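Local coordinates for protein iota-carrageenase (Alteromonas sp., PDB 1H80) that hydrolyses the beta-1,4 linkages of iota-carrageenan, a sulfated galactan of red algal cell walls, from within the chain and with inversion of anomeric configuration, at residues K73-I78 with V108-F113; D355-F360 with K427-P432; G169-S174 with L222-Y227. All blocks are in the same frame, centred on the assembly; numbering follows the deposited sequence.

Contact 1: K73-I78 with V108-F113; sequences KSNVHI and VRNFSF
His77 presents the edge of its imidazole to Ser112: OG lies near the ring plane, 2.7 Å from ND1, in a hydrogen bond. The serine hydroxyl is brought there by a chi1 of 70°, which sets OG between its own backbone N and carbonyl carbon; the same OG also bonds Arg79. On the face of the sheet shared by Ile78 and Phe113, the contact is apolar. Ile78 CG2 stands over the phenyl face, 4.1 Å from the ring centroid, while Ile78 CD1 reaches Phe113 CD2 at 3.7 Å. These like-facing pairs are the in-register stacking of a right-handed parallel beta-helix, in which successive coils add parallel strands; here the strand directions differ by 12°, and Ile78 N donates to Ser112 O at 2.8 Å. Where the chain turns, ahead of strands 76-78 and 111-113, Asn75 and Asn110 run side by side, amide planes 33° apart, with Asn110 ND2 giving a bond to Asn75 OD1 (3.0 Å). The other end of that amide, Asn110 OD1, is taken by Asn142, so both ends are engaged. Ser74 OG accepts from Arg109 N (2.9 Å), and Asn75 N donates to Arg109 O (3.0 Å).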
loop_
_atom_site.group_PDB
_atom_site.type_symbol
_atom_site.label_atom_id
_atom_site.label_comp_id
_atom_site.label_asym_id
_atom_site.label_seq_id
_atom_site.Cartn_x
_atom_site.Cartn_y
_atom_site.Cartn_z
ATOM N N LYS A 73 -20.759 -0.023 8.180
ATOM C CA LYS A 73 -21.251 -0.429 9.485
ATOM C C LYS A 73 -21.251 -1.940 9.643
ATOM O O LYS A 73 -21.152 -2.679 8.663
ATOM C CB LYS A 73 -22.661 0.120 9.707
ATOM C CG LYS A 73 -22.695 1.625 9.928
ATOM C CD LYS A 73 -24.093 2.108 10.277
ATOM C CE LYS A 73 -24.066 3.535 10.799
ATOM N NZ LYS A 73 -23.367 4.450 9.864
ATOM N N SER A 74 -21.373 -2.383 10.888
ATOM C CA SER A 74 -21.363 -3.799 11.217
ATOM C C SER A 74 -22.429 -4.642 10.540
ATOM O O SER A 74 -23.557 -4.199 10.317
ATOM C CB SER A 74 -21.497 -3.987 12.727
ATOM O OG SER A 74 -20.424 -3.378 13.410
ATOM N N ASN A 75 -22.038 -5.873 10.233
ATOM C CA ASN A 75 -22.902 -6.864 9.624
ATOM C C ASN A 75 -23.481 -6.483 8.274
ATOM O O ASN A 75 -24.576 -6.909 7.914
ATOM C CB ASN A 75 -24.011 -7.229 10.610
ATOM C CG ASN A 75 -23.455 -7.772 11.910
ATOM O OD1 ASN A 75 -22.691 -8.742 11.913
ATOM N ND2 ASN A 75 -23.826 -7.149 13.022
ATOM N N VAL A 76 -22.729 -5.681 7.532
ATOM C CA VAL A 76 -23.133 -5.265 6.201
ATOM C C VAL A 76 -22.195 -5.957 5.228
ATOM O O VAL A 76 -20.975 -5.890 5.368
ATOM C CB VAL A 76 -23.029 -3.740 6.023
ATOM C CG1 VAL A 76 -23.346 -3.363 4.590
ATOM C CG2 VAL A 76 -24.001 -3.050 6.971
ATOM N N HIS A 77 -22.775 -6.635 4.250
ATOM C CA HIS A 77 -22.000 -7.365 3.266
ATOM C C HIS A 77 -22.408 -6.904 1.890
ATOM O O HIS A 77 -23.501 -7.200 1.411
ATOM C CB HIS A 77 -22.238 -8.855 3.482
ATOM C CG HIS A 77 -21.804 -9.311 4.837
ATOM N ND1 HIS A 77 -20.502 -9.659 5.119
ATOM C CD2 HIS A 77 -22.464 -9.335 6.019
ATOM C CE1 HIS A 77 -20.376 -9.872 6.417
ATOM N NE2 HIS A 77 -21.551 -9.680 6.985
ATOM N N ILE A 78 -21.513 -6.145 1.274
ATOM C CA ILE A 78 -21.759 -5.582 -0.038
ATOM C C ILE A 78 -21.203 -6.438 -1.158
ATOM O O ILE A 78 -20.056 -6.882 -1.112
ATOM C CB ILE A 78 -21.158 -4.163 -0.120
ATOM C CG1 ILE A 78 -21.837 -3.268 0.923
ATOM C CG2 ILE A 78 -21.329 -3.593 -1.523
ATOM C CD1 ILE A 78 -21.208 -1.898 1.061
ATOM N N VAL A 108 -16.746 -1.206 13.664
ATOM C CA VAL A 108 -17.337 -2.109 12.685
ATOM C C VAL A 108 -16.875 -3.540 12.896
ATOM O O VAL A 108 -15.687 -3.802 13.069
ATOM C CB VAL A 108 -16.970 -1.685 11.251
ATOM C CG1 VAL A 108 -17.569 -2.665 10.246
ATOM C CG2 VAL A 108 -17.470 -0.274 10.984
ATOM N N ARG A 109 -17.829 -4.464 12.879
ATOM C CA ARG A 109 -17.533 -5.878 13.050
ATOM C C ARG A 109 -18.325 -6.661 12.012
ATOM O O ARG A 109 -19.492 -6.357 11.766
ATOM C CB ARG A 109 -17.938 -6.340 14.452
ATOM C CG ARG A 109 -17.210 -5.636 15.600
ATOM C CD ARG A 109 -15.730 -6.000 15.640
ATOM N NE ARG A 109 -15.024 -5.384 16.767
ATOM C CZ ARG A 109 -14.338 -4.244 16.705
ATOM N NH1 ARG A 109 -14.251 -3.566 15.567
ATOM N NH2 ARG A 109 -13.717 -3.786 17.788
ATOM N N ASN A 110 -17.685 -7.655 11.405
ATOM C CA ASN A 110 -18.330 -8.510 10.404
ATOM C C ASN A 110 -18.760 -7.694 9.201
ATOM O O ASN A 110 -19.937 -7.366 9.033
ATOM C CB ASN A 110 -19.545 -9.207 11.011
ATOM C CG ASN A 110 -19.249 -9.797 12.366
ATOM O OD1 ASN A 110 -18.187 -10.383 12.584
ATOM N ND2 ASN A 110 -20.190 -9.649 13.290
ATOM N N PHE A 111 -17.796 -7.395 8.345
ATOM C CA PHE A 111 -18.061 -6.580 7.177
ATOM C C PHE A 111 -17.380 -7.134 5.939
ATOM O O PHE A 111 -16.271 -7.645 6.016
ATOM C CB PHE A 111 -17.543 -5.164 7.445
ATOM C CG PHE A 111 -17.489 -4.301 6.227
ATOM C CD1 PHE A 111 -18.641 -3.711 5.731
ATOM C CD2 PHE A 111 -16.292 -4.123 5.539
ATOM C CE1 PHE A 111 -18.607 -2.955 4.564
ATOM C CE2 PHE A 111 -16.246 -3.369 4.369
ATOM C CZ PHE A 111 -17.405 -2.787 3.882
ATOM N N SER A 112 -18.047 -7.057 4.794
ATOM C CA SER A 112 -17.407 -7.502 3.567
ATOM C C SER A 112 -17.855 -6.633 2.398
ATOM O O SER A 112 -18.959 -6.084 2.396
ATOM C CB SER A 112 -17.677 -8.992 3.290
ATOM O OG SER A 112 -19.021 -9.244 2.928
ATOM N N PHE A 113 -16.957 -6.473 1.433
ATOM C CA PHE A 113 -17.201 -5.673 0.233
ATOM C C PHE A 113 -16.501 -6.507 -0.821
ATOM O O PHE A 113 -15.271 -6.557 -0.876
ATOM C CB PHE A 113 -16.542 -4.303 0.385
ATOM C CG PHE A 113 -17.014 -3.289 -0.612
ATOM C CD1 PHE A 113 -16.769 -3.456 -1.967
ATOM C CD2 PHE A 113 -17.702 -2.161 -0.189
ATOM C CE1 PHE A 113 -17.205 -2.504 -2.889
ATOM C CE2 PHE A 113 -18.140 -1.206 -1.102
ATOM C CZ PHE A 113 -17.889 -1.381 -2.454
#

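Contact 2: D355-F360 with K427-P432; sequences DVTARF and KRINFP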
loop_
_atom_site.group_PDB
_atom_site.type_symbol
_atom_site.label_atom_id
_atom_site.label_comp_id
_atom_site.label_asym_id
_atom_site.label_seq_id
_atom_site.Cartn_x
_atom_site.Cartn_y
_atom_site.Cartn_z
ATOM N N ASP A 355 9.756 -17.462 -2.390
ATOM C CA ASP A 355 9.518 -17.412 -3.831
ATOM C C ASP A 355 9.383 -16.002 -4.390
ATOM O O ASP A 355 8.280 -15.475 -4.543
ATOM C CB ASP A 355 8.275 -18.232 -4.189
ATOM C CG ASP A 355 8.343 -19.654 -3.663
ATOM O OD1 ASP A 355 9.419 -20.282 -3.766
ATOM O OD2 ASP A 355 7.315 -20.151 -3.154
ATOM N N VAL A 356 10.523 -15.403 -4.708
ATOM C CA VAL A 356 10.571 -14.053 -5.246
ATOM C C VAL A 356 11.076 -14.113 -6.681
ATOM O O VAL A 356 12.095 -14.741 -6.963
ATOM C CB VAL A 356 11.522 -13.166 -4.413
ATOM C CG1 VAL A 356 11.538 -11.753 -4.963
ATOM C CG2 VAL A 356 11.085 -13.165 -2.951
ATOM N N THR A 357 10.352 -13.475 -7.591
ATOM C CA THR A 357 10.752 -13.457 -8.991
ATOM C C THR A 357 10.703 -12.032 -9.515
ATOM O O THR A 357 9.668 -11.372 -9.451
ATOM C CB THR A 357 9.825 -14.335 -9.856
ATOM O OG1 THR A 357 9.845 -15.680 -9.363
ATOM C CG2 THR A 357 10.287 -14.331 -11.313
ATOM N N ALA A 358 11.835 -11.557 -10.023
ATOM C CA ALA A 358 11.907 -10.214 -10.572
ATOM C C ALA A 358 12.252 -10.305 -12.048
ATOM O O ALA A 358 13.295 -10.838 -12.415
ATOM C CB ALA A 358 12.964 -9.396 -9.839
ATOM N N ARG A 359 11.361 -9.799 -12.891
ATOM C CA ARG A 359 11.598 -9.806 -14.327
ATOM C C ARG A 359 12.066 -8.410 -14.709
ATOM O O ARG A 359 11.426 -7.413 -14.371
ATOM C CB ARG A 359 10.320 -10.163 -15.089
ATOM C CG ARG A 359 10.493 -10.170 -16.606
ATOM C CD ARG A 359 9.192 -10.531 -17.312
ATOM N NE ARG A 359 8.857 -11.945 -17.167
ATOM C CZ ARG A 359 9.356 -12.915 -17.927
ATOM N NH1 ARG A 359 10.218 -12.629 -18.894
ATOM N NH2 ARG A 359 8.995 -14.176 -17.721
ATOM N N PHE A 360 13.189 -8.352 -15.412
ATOM C CA PHE A 360 13.785 -7.093 -15.839
ATOM C C PHE A 360 12.890 -6.291 -16.778
ATOM O O PHE A 360 12.167 -6.853 -17.599
ATOM C CB PHE A 360 15.114 -7.380 -16.538
ATOM C CG PHE A 360 15.856 -6.150 -16.966
ATOM C CD1 PHE A 360 16.558 -5.386 -16.042
ATOM C CD2 PHE A 360 15.846 -5.751 -18.297
ATOM C CE1 PHE A 360 17.243 -4.236 -16.438
ATOM C CE2 PHE A 360 16.525 -4.605 -18.701
ATOM C CZ PHE A 360 17.225 -3.847 -17.770
ATOM N N LYS A 427 14.688 -15.335 -7.656
ATOM C CA LYS A 427 15.080 -15.524 -9.045
ATOM C C LYS A 427 14.916 -14.256 -9.867
ATOM O O LYS A 427 14.034 -13.439 -9.604
ATOM C CB LYS A 427 14.242 -16.638 -9.679
ATOM C CG LYS A 427 14.428 -18.007 -9.046
ATOM C CD LYS A 427 13.446 -19.013 -9.626
ATOM C CE LYS A 427 13.647 -20.401 -9.035
ATOM N NZ LYS A 427 14.977 -20.973 -9.385
ATOM N N ARG A 428 15.781 -14.098 -10.861
ATOM C CA ARG A 428 15.732 -12.953 -11.752
ATOM C C ARG A 428 15.554 -13.457 -13.171
ATOM O O ARG A 428 16.033 -14.537 -13.521
ATOM C CB ARG A 428 17.022 -12.137 -11.676
ATOM C CG ARG A 428 17.233 -11.396 -10.375
ATOM C CD ARG A 428 18.477 -10.543 -10.487
ATOM N NE ARG A 428 19.641 -11.365 -10.798
ATOM C CZ ARG A 428 20.765 -10.899 -11.330
ATOM N NH1 ARG A 428 20.881 -9.608 -11.613
ATOM N NH2 ARG A 428 21.769 -11.726 -11.582
ATOM N N ILE A 429 14.860 -12.670 -13.981
ATOM C CA ILE A 429 14.617 -13.026 -15.369
ATOM C C ILE A 429 14.978 -11.866 -16.292
ATOM O O ILE A 429 14.543 -10.736 -16.086
ATOM C CB ILE A 429 13.136 -13.384 -15.602
ATOM C CG1 ILE A 429 12.742 -14.584 -14.740
ATOM C CG2 ILE A 429 12.906 -13.685 -17.081
ATOM C CD1 ILE A 429 11.281 -14.964 -14.868
ATOM N N ASN A 430 15.785 -12.167 -17.305
ATOM C CA ASN A 430 16.217 -11.204 -18.311
ATOM C C ASN A 430 17.010 -9.993 -17.835
ATOM O O ASN A 430 16.973 -8.939 -18.470
ATOM C CB ASN A 430 15.016 -10.731 -19.136
ATOM C CG ASN A 430 14.407 -11.846 -19.968
ATOM O OD1 ASN A 430 14.965 -12.941 -20.061
ATOM N ND2 ASN A 430 13.263 -11.571 -20.585
ATOM N N PHE A 431 17.724 -10.130 -16.726
ATOM C CA PHE A 431 18.536 -9.023 -16.245
ATOM C C PHE A 431 19.821 -9.000 -17.062
ATOM O O PHE A 431 20.333 -10.050 -17.457
ATOM C CB PHE A 431 18.866 -9.192 -14.762
ATOM C CG PHE A 431 17.864 -8.550 -13.844
ATOM C CD1 PHE A 431 16.604 -9.110 -13.669
ATOM C CD2 PHE A 431 18.182 -7.382 -13.157
ATOM C CE1 PHE A 431 15.671 -8.516 -12.822
ATOM C CE2 PHE A 431 17.256 -6.779 -12.304
ATOM C CZ PHE A 431 15.996 -7.349 -12.138
ATOM N N PRO A 432 20.348 -7.801 -17.344
ATOM C CA PRO A 432 21.584 -7.702 -18.125
ATOM C C PRO A 432 22.781 -8.227 -17.342
ATOM O O PRO A 432 22.731 -8.368 -16.121
ATOM C CB PRO A 432 21.687 -6.209 -18.414
ATOM C CG PRO A 432 21.058 -5.592 -17.204
ATOM C CD PRO A 432 19.843 -6.465 -16.985
HETATM O O HOH W 1 12.278 -8.727 -19.512
#
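Strands 355-359 and 427-429 are parallel neighbours on adjacent coils of the beta-helix, and a ladder of backbone hydrogen bonds fixes their register. Lys427 N donates to Val356 O, Ala358 N to Lys427 O, and Ile429 N to Ala358 O; Phe360 N then reaches Ile429 O at 2.8 Å with an almost straight N-H...O angle of 178°, closing the bridge between Arg359 and Ile429. Aromatic contacts follow where the chains leave the sheet. Phe360 turns an edge to one face of Phe431, centroids 5.3 Å apart and planes at 63°, while Arg428 CD lies over the opposite face. Pro432 CD sits over the Phe360 ring, 3.6 Å from its centroid, a CH-pi contact. Replacing Phe360 by alanine would keep the CB over Phe431 but is likely to remove the ring edge from that face and to leave Pro432 CD without its aromatic partner. On the face bearing Thr357, Arg359 and Ile429 the contacts are van der Waals: Thr357 CG2 meets Ile429 CD1 at 3.7 Å, and the Arg359 guanidinium lays one face over Ile429 CG2, with NH1 3.4 Å from that methyl. A water links the two chain segments beyond the strands, donating to Phe360 O at 2.7 Å and accepting from Asn430 ND2 at 3.2 Å.

Contact 3: G169-S174 with L222-Y227; sequences GRLHWS and LLMKNY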
loop_
_atom_site.group_PDB
_atom_site.type_symbol
_atom_site.label_atom_id
_atom_site.label_comp_id
_atom_site.label_asym_id
_atom_site.label_seq_id
_atom_site.Cartn_x
_atom_site.Cartn_y
_atom_site.Cartn_z
ATOM N N GLY A 169 -9.011 8.100 24.066
ATOM C CA GLY A 169 -7.638 8.274 24.505
ATOM C C GLY A 169 -6.568 7.332 23.987
ATOM O O GLY A 169 -5.418 7.413 24.418
ATOM N N ARG A 170 -6.925 6.439 23.073
ATOM C CA ARG A 170 -5.938 5.512 22.531
ATOM C C ARG A 170 -6.220 5.208 21.067
ATOM O O ARG A 170 -7.231 5.647 20.517
ATOM C CB ARG A 170 -5.930 4.208 23.325
ATOM C CG ARG A 170 -7.265 3.490 23.348
ATOM C CD ARG A 170 -7.051 2.018 23.583
ATOM N NE ARG A 170 -6.210 1.470 22.526
ATOM C CZ ARG A 170 -5.072 0.813 22.727
ATOM N NH1 ARG A 170 -4.625 0.603 23.956
ATOM N NH2 ARG A 170 -4.368 0.384 21.689
ATOM N N LEU A 171 -5.321 4.454 20.443
ATOM C CA LEU A 171 -5.481 4.098 19.039
ATOM C C LEU A 171 -6.135 2.742 18.844
ATOM O O LEU A 171 -5.982 1.830 19.654
ATOM C CB LEU A 171 -4.131 4.103 18.325
ATOM C CG LEU A 171 -3.366 5.425 18.349
ATOM C CD1 LEU A 171 -2.157 5.299 17.439
ATOM C CD2 LEU A 171 -4.266 6.567 17.899
ATOM N N HIS A 172 -6.865 2.628 17.745
ATOM C CA HIS A 172 -7.558 1.404 17.389
ATOM C C HIS A 172 -7.262 1.133 15.928
ATOM O O HIS A 172 -7.045 2.058 15.153
ATOM C CB HIS A 172 -9.060 1.588 17.583
ATOM C CG HIS A 172 -9.432 2.012 18.967
ATOM N ND1 HIS A 172 -9.624 1.113 19.994
ATOM C CD2 HIS A 172 -9.599 3.242 19.505
ATOM C CE1 HIS A 172 -9.895 1.773 21.107
ATOM N NE2 HIS A 172 -9.885 3.065 20.838
ATOM N N TRP A 173 -7.241 -0.137 15.552
ATOM C CA TRP A 173 -6.973 -0.485 14.168
ATOM C C TRP A 173 -7.589 -1.830 13.855
ATOM O O TRP A 173 -8.159 -2.469 14.735
ATOM C CB TRP A 173 -5.467 -0.478 13.892
ATOM C CG TRP A 173 -4.670 -1.365 14.778
ATOM C CD1 TRP A 173 -4.419 -2.689 14.595
ATOM C CD2 TRP A 173 -4.028 -0.996 16.001
ATOM N NE1 TRP A 173 -3.657 -3.174 15.629
ATOM C CE2 TRP A 173 -3.402 -2.155 16.508
ATOM C CE3 TRP A 173 -3.920 0.201 16.720
ATOM C CZ2 TRP A 173 -2.677 -2.153 17.704
ATOM C CZ3 TRP A 173 -3.200 0.202 17.910
ATOM C CH2 TRP A 173 -2.590 -0.965 18.387
ATOM N N SER A 174 -7.474 -2.261 12.607
ATOM C CA SER A 174 -8.114 -3.504 12.206
ATOM C C SER A 174 -7.429 -4.806 12.575
ATOM O O SER A 174 -6.211 -4.876 12.766
ATOM C CB SER A 174 -8.400 -3.478 10.701
ATOM O OG SER A 174 -7.212 -3.550 9.937
ATOM N N LEU A 222 2.046 9.495 12.069
ATOM C CA LEU A 222 2.461 10.273 13.235
ATOM C C LEU A 222 1.706 9.915 14.511
ATOM O O LEU A 222 2.280 9.930 15.602
ATOM C CB LEU A 222 2.300 11.768 12.950
ATOM N N LEU A 223 0.420 9.602 14.379
ATOM C CA LEU A 223 -0.392 9.237 15.534
ATOM C C LEU A 223 0.230 8.078 16.297
ATOM O O LEU A 223 0.210 8.046 17.526
ATOM C CB LEU A 223 -1.805 8.843 15.098
ATOM C CG LEU A 223 -2.790 9.967 14.774
ATOM C CD1 LEU A 223 -4.092 9.376 14.260
ATOM C CD2 LEU A 223 -3.043 10.792 16.027
ATOM N N MET A 224 0.782 7.119 15.564
ATOM C CA MET A 224 1.388 5.962 16.202
ATOM C C MET A 224 2.638 6.337 16.977
ATOM O O MET A 224 2.992 5.680 17.952
ATOM C CB MET A 224 1.707 4.893 15.159
ATOM C CG MET A 224 0.481 4.480 14.376
ATOM S SD MET A 224 0.734 2.976 13.446
ATOM C CE MET A 224 2.051 3.469 12.353
ATOM N N LYS A 225 3.303 7.400 16.543
ATOM C CA LYS A 225 4.505 7.852 17.221
ATOM C C LYS A 225 4.113 8.520 18.535
ATOM O O LYS A 225 4.713 8.263 19.576
ATOM C CB LYS A 225 5.267 8.845 16.345
ATOM C CG LYS A 225 6.559 9.348 16.962
ATOM C CD LYS A 225 7.290 10.283 16.015
ATOM C CE LYS A 225 8.609 10.746 16.614
ATOM N NZ LYS A 225 9.368 11.622 15.679
ATOM N N ASN A 226 3.090 9.365 18.474
ATOM C CA ASN A 226 2.614 10.082 19.651
ATOM C C ASN A 226 2.022 9.153 20.711
ATOM O O ASN A 226 2.311 9.293 21.899
ATOM C CB ASN A 226 1.567 11.123 19.247
ATOM C CG ASN A 226 2.083 12.095 18.203
ATOM O OD1 ASN A 226 3.209 12.584 18.294
ATOM N ND2 ASN A 226 1.252 12.389 17.208
ATOM N N TYR A 227 1.194 8.208 20.277
ATOM C CA TYR A 227 0.556 7.269 21.197
ATOM C C TYR A 227 1.405 6.050 21.528
ATOM O O TYR A 227 1.128 5.347 22.501
ATOM C CB TYR A 227 -0.781 6.780 20.627
ATOM C CG TYR A 227 -1.886 7.807 20.657
ATOM C CD1 TYR A 227 -1.914 8.861 19.746
ATOM C CD2 TYR A 227 -2.894 7.737 21.619
ATOM C CE1 TYR A 227 -2.920 9.823 19.791
ATOM C CE2 TYR A 227 -3.902 8.695 21.675
ATOM C CZ TYR A 227 -3.908 9.734 20.760
ATOM O OH TYR A 227 -4.898 10.687 20.818
#
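Strand 170-174 and helix 222-227 run at 135° to each other, with their axes no closer than 9.0 Å, so side chains must span the interval. Leu171 does most of this. With CG anti to its carbonyl carbon (chi1 -59°), the branch is carried to the helix, where CD2 stands over the centre of the Tyr227 ring, 3.8 Å from the centroid and 13° off the normal, a CH-pi contact. Leu171 CG lies 3.6 Å from Tyr227 CG, and the second methyl, CD1, settles against the helix backbone, 3.6 Å from Leu223 O, and touches Met224 CG at 4.1 Å. At the ring's edge, near its plane, lies Gly169 O, 3.4 Å from Tyr227 CE2. Within the strand, Arg170 holds Leu171 O side-on with NE and NH2, the oxygen lying near the guanidinium plane, while Leu171 N is bonded to Gln229. This strand pairs antiparallel with strand 160-167 as a hairpin projecting from the beta-helix, and the helix belongs to a separate excursion of the chain. Since the two segments share no hydrogen bond, their mutual hold depends on apolar and CH-pi packing centred on one leucine and one tyrosine.

In the fold
Contacts 1 and 2 belong to the coils of the beta-helix, contact 3 to segments that project from it. Contacts 1 and 2 both join parallel strands of neighbouring coils, but they lie on opposite sides of the chain's centre, their own centres about 40 Å apart and nearest atoms about 25 Å. Contact 3 packs decoration rather than coil: its centre is about 23 Å from that of contact 1, the nearest atoms about 6 Å apart without touching, and about 38 Å from that of contact 2. Along the chain they close in the order 1, 3, 2. Contact 1 is also about 13 Å from a bound calcium (from the Phe113 side chain) and a sodium (from that of Ile78), while the side chain of Arg170 lies about 3 Å from a bound glycerol, probably from the crystallisation liquor.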